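Local coordinates for protein Rik1-associated factor 1 (Schizosaccharomyces pombe, PDB 4O9D) that works within the Clr4 methyltransferase complex, which ubiquitylates and methylates histone H3 to establish heterochromatin, this chain being the part of it that holds the WD-repeat propeller, at residues N253-R259 and T275-I281; N300-V304 and S315-G320. All coordinates share one frame; numbering follows the deposited sequence.

In the fold
Both contacts lie in neighbouring blades of the WD-repeat beta propeller. Contact 1 comes first along the chain and closes before contact 2 opens. It joins strands 258-264 and 269-276, the last two of one four-stranded blade, and then follows the chain to the start of strand 281-286. That strand begins the next blade, whose last two strands, 301-306 and 315-318, form contact 2. The two centres are about 15 Å apart, and each lies about 20 Å from the centre of the chain. They also touch: Thr276, Thr277 and Gln278 pack on Phe303. Strand pairing thus holds each blade together, while the link after Thr276 ties one blade to the next.

Contact 1 of 2, residues N253-R259 and T275-I281; sequences NTLSNGR and TTTQKDI
Asn253 binds Ile281 and Asp280 through its two amide atoms. Asn253 OD1 accepts from Ile281 N at 2.8 Å, on a lone pair in the carbonyl plane, with a nearly straight bond (172°). Asn253 ND2 gives a hydrogen to Asp280 OD1 at 2.9 Å. It comes from above the carboxylate plane, and the amide and carboxylate planes stand almost perpendicular (89°). CG lies anti to the carbonyl carbon of Asn253 (chi1 -64°), which turns the amide to the link between the blades.

Gly258 and Thr276 form a hydrogen-bonded antiparallel pair of the hairpin, in which Thr276 N donates to Gly258 O at 3.1 Å. Asn257 ND2 also reaches Thr276 O, but the place of that oxygen is less sure.

A water bridges the turn and the link. It accepts from Thr254 N at 2.9 Å, and Ser256 O and Lys279 O are among the acceptors in reach of its protons.

At the end of the strand, Thr276 OG1 accepts from Gln278 N at 3.1 Å, an ST turn, and donates to Gln278 OE1. Ser295 also binds that OE1.

Ile281 packs on the backbone of the other segment: Ile281 CD1 lies 3.7 Å from Arg259 O and also against Gly258 CA.

Asn253 is buried, and its amide meets an N-H with OD1 and a carboxylate with ND2. This fixes which way round it sits and ties the blade to the next.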
# COMPACT_ATOMS: atom_id res chain seq x y z
N ASN A 253 10.78 -9.93 7.75
CA ASN A 253 12.19 -10.28 7.54
C ASN A 253 12.78 -10.65 8.91
O ASN A 253 12.41 -10.04 9.93
CB ASN A 253 12.97 -9.08 6.96
CG ASN A 253 12.48 -8.68 5.55
OD1 ASN A 253 11.86 -9.47 4.84
ND2 ASN A 253 12.77 -7.45 5.15
N THR A 254 13.68 -11.64 8.94
CA THR A 254 14.24 -12.17 10.19
C THR A 254 15.76 -12.03 10.14
O THR A 254 16.29 -11.46 9.20
CB THR A 254 13.84 -13.65 10.42
OG1 THR A 254 14.65 -14.50 9.60
CG2 THR A 254 12.37 -13.88 10.08
N LEU A 255 16.47 -12.54 11.13
CA LEU A 255 17.92 -12.47 11.06
C LEU A 255 18.44 -13.24 9.82
O LEU A 255 19.32 -12.79 9.13
CB LEU A 255 18.57 -12.95 12.35
CG LEU A 255 18.29 -12.20 13.65
CD1 LEU A 255 19.02 -12.78 14.84
CD2 LEU A 255 18.55 -10.73 13.55
N SER A 256 17.83 -14.37 9.53
CA SER A 256 18.09 -15.11 8.31
C SER A 256 17.09 -14.83 7.19
O SER A 256 17.12 -13.81 6.62
CB SER A 256 18.19 -16.61 8.59
OG SER A 256 17.56 -16.97 9.79
N ASN A 257 16.23 -15.78 6.90
CA ASN A 257 15.29 -15.76 5.82
C ASN A 257 14.00 -15.03 6.16
O ASN A 257 13.82 -14.59 7.21
CB ASN A 257 15.00 -17.19 5.42
CG ASN A 257 14.31 -17.97 6.52
OD1 ASN A 257 14.89 -18.23 7.55
ND2 ASN A 257 13.06 -18.35 6.29
N GLY A 258 13.12 -14.91 5.21
CA GLY A 258 11.84 -14.30 5.43
C GLY A 258 10.78 -15.28 5.86
O GLY A 258 10.89 -16.42 5.64
N ARG A 259 9.74 -14.78 6.47
CA ARG A 259 8.59 -15.59 6.87
C ARG A 259 7.25 -14.97 6.48
O ARG A 259 7.12 -13.74 6.44
CB ARG A 259 8.66 -15.88 8.38
CG ARG A 259 9.64 -17.06 8.69
CD ARG A 259 9.87 -17.27 10.16
NE ARG A 259 8.72 -17.82 10.87
CZ ARG A 259 8.43 -19.11 10.92
NH1 ARG A 259 9.18 -19.98 10.26
NH2 ARG A 259 7.37 -19.54 11.60
N THR A 275 8.09 -20.44 5.31
CA THR A 275 9.41 -19.88 5.33
C THR A 275 9.94 -19.81 3.90
O THR A 275 9.63 -20.65 3.05
CB THR A 275 10.34 -20.70 6.20
OG1 THR A 275 10.52 -21.99 5.62
CG2 THR A 275 9.74 -20.86 7.57
N THR A 276 10.72 -18.78 3.65
CA THR A 276 11.26 -18.55 2.32
C THR A 276 12.71 -18.18 2.47
O THR A 276 13.09 -17.58 3.49
CB THR A 276 10.59 -17.35 1.65
OG1 THR A 276 11.22 -17.08 0.39
CG2 THR A 276 10.74 -16.13 2.50
N THR A 277 13.48 -18.44 1.43
CA THR A 277 14.88 -18.03 1.40
C THR A 277 15.08 -16.54 1.08
O THR A 277 16.19 -16.01 1.23
CB THR A 277 15.66 -18.85 0.36
OG1 THR A 277 14.93 -18.85 -0.86
CG2 THR A 277 15.82 -20.27 0.84
N GLN A 278 14.03 -15.86 0.63
CA GLN A 278 14.12 -14.42 0.36
C GLN A 278 14.55 -13.65 1.60
O GLN A 278 13.97 -13.79 2.67
CB GLN A 278 12.76 -13.89 -0.10
CG GLN A 278 12.32 -14.52 -1.40
CD GLN A 278 10.87 -14.28 -1.69
OE1 GLN A 278 10.00 -14.74 -0.95
NE2 GLN A 278 10.60 -13.56 -2.77
N LYS A 279 15.56 -12.81 1.45
CA LYS A 279 16.08 -12.07 2.58
C LYS A 279 15.32 -10.77 2.82
O LYS A 279 15.44 -10.18 3.89
CB LYS A 279 17.57 -11.80 2.37
CG LYS A 279 17.85 -10.75 1.32
CD LYS A 279 19.18 -11.01 0.64
CE LYS A 279 19.73 -9.75 0.01
NZ LYS A 279 21.22 -9.71 0.13
N ASP A 280 14.51 -10.33 1.84
CA ASP A 280 13.74 -9.10 2.01
C ASP A 280 12.40 -9.24 1.32
O ASP A 280 12.31 -9.16 0.09
CB ASP A 280 14.51 -7.91 1.42
CG ASP A 280 13.97 -6.56 1.90
OD1 ASP A 280 12.81 -6.48 2.38
OD2 ASP A 280 14.72 -5.57 1.80
N ILE A 281 11.33 -9.44 2.09
CA ILE A 281 10.01 -9.59 1.49
C ILE A 281 9.33 -8.21 1.38
O ILE A 281 9.16 -7.49 2.39
CB ILE A 281 9.09 -10.55 2.31
CG1 ILE A 281 9.71 -11.93 2.47
CG2 ILE A 281 7.72 -10.66 1.66
CD1 ILE A 281 8.78 -12.90 3.25
O HOH W 1 14.74 -12.04 6.27

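Contact 2 of 2, residues N300-V304 and S315-G320; sequences NQTFV and SLLKHG
Asn300 and His319 meet at one end of an antiparallel beta hairpin, the outer two strands of a WD-repeat propeller blade. His319 N donates to Asn300 O at 3.0 Å. The Asn300 and His319 side chains cross at about a right angle, with Asn300 ND2 3.5 Å from His319 CB and weakly bonded to Gly320 O. Asn300 OD1 is held by Ser356 N. The His319 ring binds Asp357 and Thr353, as in the Asp-His-Ser/Thr-Trp network of WD repeats.

Leu316 lies on the face shared with Gln301, Phe303 and Lys318. CG stands anti to the backbone N (chi1 176°), and Leu316 CD1 sits over the centre of the Phe303 ring, 4.1 Å from its centroid and 9° off the normal. Leu316 CD1 is also 3.6 Å from Gln301 CD. Gln301 runs beside Lys318, and its NE2 is bonded to Asp299. An alanine in place of Gln301 would probably bare part of Leu316 CD1, take the OE1 contact from the Lys318 chain and leave Asp299 without this amide partner.

Leu317 lies on the other face, with Thr302 and Val304. Leu317 CD1 meets Val304 CG2 at 3.7 Å and also touches Thr302. Phe351, Trp363 and Pro370 cover it from the next blade.

Beside it, a water donates to Leu317 O at 2.7 Å and lies 2.7 Å from Thr302 OG1, which is also bonded to Ser296 OG.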
# COMPACT_ATOMS: atom_id res chain seq x y z
N ASN A 300 13.44 -10.21 -6.89
CA ASN A 300 12.73 -10.14 -8.16
C ASN A 300 12.02 -11.45 -8.50
O ASN A 300 11.93 -11.82 -9.66
CB ASN A 300 13.72 -9.77 -9.28
CG ASN A 300 13.16 -8.70 -10.22
OD1 ASN A 300 12.28 -7.91 -9.87
ND2 ASN A 300 13.69 -8.68 -11.45
N GLN A 301 11.52 -12.17 -7.50
CA GLN A 301 10.69 -13.34 -7.80
C GLN A 301 9.67 -13.51 -6.69
O GLN A 301 9.83 -12.93 -5.63
CB GLN A 301 11.55 -14.60 -7.97
CG GLN A 301 12.34 -14.98 -6.73
CD GLN A 301 13.45 -15.98 -7.05
OE1 GLN A 301 13.71 -16.27 -8.23
NE2 GLN A 301 14.11 -16.49 -6.02
N THR A 302 8.62 -14.29 -6.96
CA THR A 302 7.52 -14.50 -6.01
C THR A 302 7.40 -15.99 -5.72
O THR A 302 7.20 -16.79 -6.66
CB THR A 302 6.18 -14.04 -6.61
OG1 THR A 302 6.21 -12.62 -6.86
CG2 THR A 302 5.02 -14.39 -5.69
N PHE A 303 7.54 -16.37 -4.46
CA PHE A 303 7.25 -17.75 -4.05
C PHE A 303 5.74 -17.90 -3.83
O PHE A 303 5.11 -16.99 -3.33
CB PHE A 303 8.03 -18.13 -2.77
CG PHE A 303 9.50 -18.42 -3.02
CD1 PHE A 303 10.41 -17.40 -3.15
CD2 PHE A 303 9.95 -19.73 -3.14
CE1 PHE A 303 11.74 -17.66 -3.37
CE2 PHE A 303 11.28 -20.00 -3.37
CZ PHE A 303 12.18 -18.95 -3.48
N VAL A 304 5.18 -19.04 -4.23
CA VAL A 304 3.76 -19.33 -4.04
C VAL A 304 3.57 -20.66 -3.34
O VAL A 304 4.27 -21.62 -3.66
CB VAL A 304 3.03 -19.41 -5.36
CG1 VAL A 304 1.53 -19.62 -5.10
CG2 VAL A 304 3.29 -18.12 -6.18
N SER A 315 5.19 -22.99 -6.52
CA SER A 315 5.81 -22.45 -7.71
C SER A 315 6.67 -21.26 -7.37
O SER A 315 6.61 -20.72 -6.27
CB SER A 315 4.73 -22.03 -8.72
OG SER A 315 5.33 -21.74 -9.97
N LEU A 316 7.49 -20.88 -8.35
CA LEU A 316 8.39 -19.76 -8.24
C LEU A 316 8.25 -18.93 -9.51
O LEU A 316 8.54 -19.40 -10.63
CB LEU A 316 9.79 -20.29 -8.05
CG LEU A 316 10.92 -19.28 -7.98
CD1 LEU A 316 10.49 -18.05 -7.27
CD2 LEU A 316 12.10 -19.94 -7.28
N LEU A 317 7.76 -17.71 -9.35
CA LEU A 317 7.39 -16.86 -10.47
C LEU A 317 8.44 -15.78 -10.64
O LEU A 317 8.46 -14.81 -9.88
CB LEU A 317 6.05 -16.18 -10.18
CG LEU A 317 4.94 -17.04 -9.57
CD1 LEU A 317 3.81 -16.07 -9.25
CD2 LEU A 317 4.47 -18.15 -10.52
N LYS A 318 9.29 -15.93 -11.66
CA LYS A 318 10.49 -15.11 -11.78
C LYS A 318 10.36 -13.92 -12.72
O LYS A 318 9.72 -13.99 -13.75
CB LYS A 318 11.65 -15.99 -12.26
CG LYS A 318 12.12 -17.01 -11.25
CD LYS A 318 13.08 -18.02 -11.89
CE LYS A 318 13.97 -18.67 -10.83
NZ LYS A 318 14.91 -19.69 -11.38
N HIS A 319 11.01 -12.81 -12.37
CA HIS A 319 11.19 -11.74 -13.35
C HIS A 319 12.62 -11.78 -13.88
O HIS A 319 13.46 -12.54 -13.39
CB HIS A 319 10.88 -10.37 -12.76
CG HIS A 319 9.42 -10.05 -12.73
ND1 HIS A 319 8.86 -9.04 -13.49
CD2 HIS A 319 8.41 -10.62 -12.05
CE1 HIS A 319 7.56 -9.01 -13.26
NE2 HIS A 319 7.26 -9.95 -12.40
N GLY A 320 12.90 -10.91 -14.84
CA GLY A 320 14.19 -10.92 -15.51
C GLY A 320 15.20 -9.97 -14.92
O GLY A 320 15.03 -9.41 -13.84
O HOH W 2 7.00 -12.55 -9.45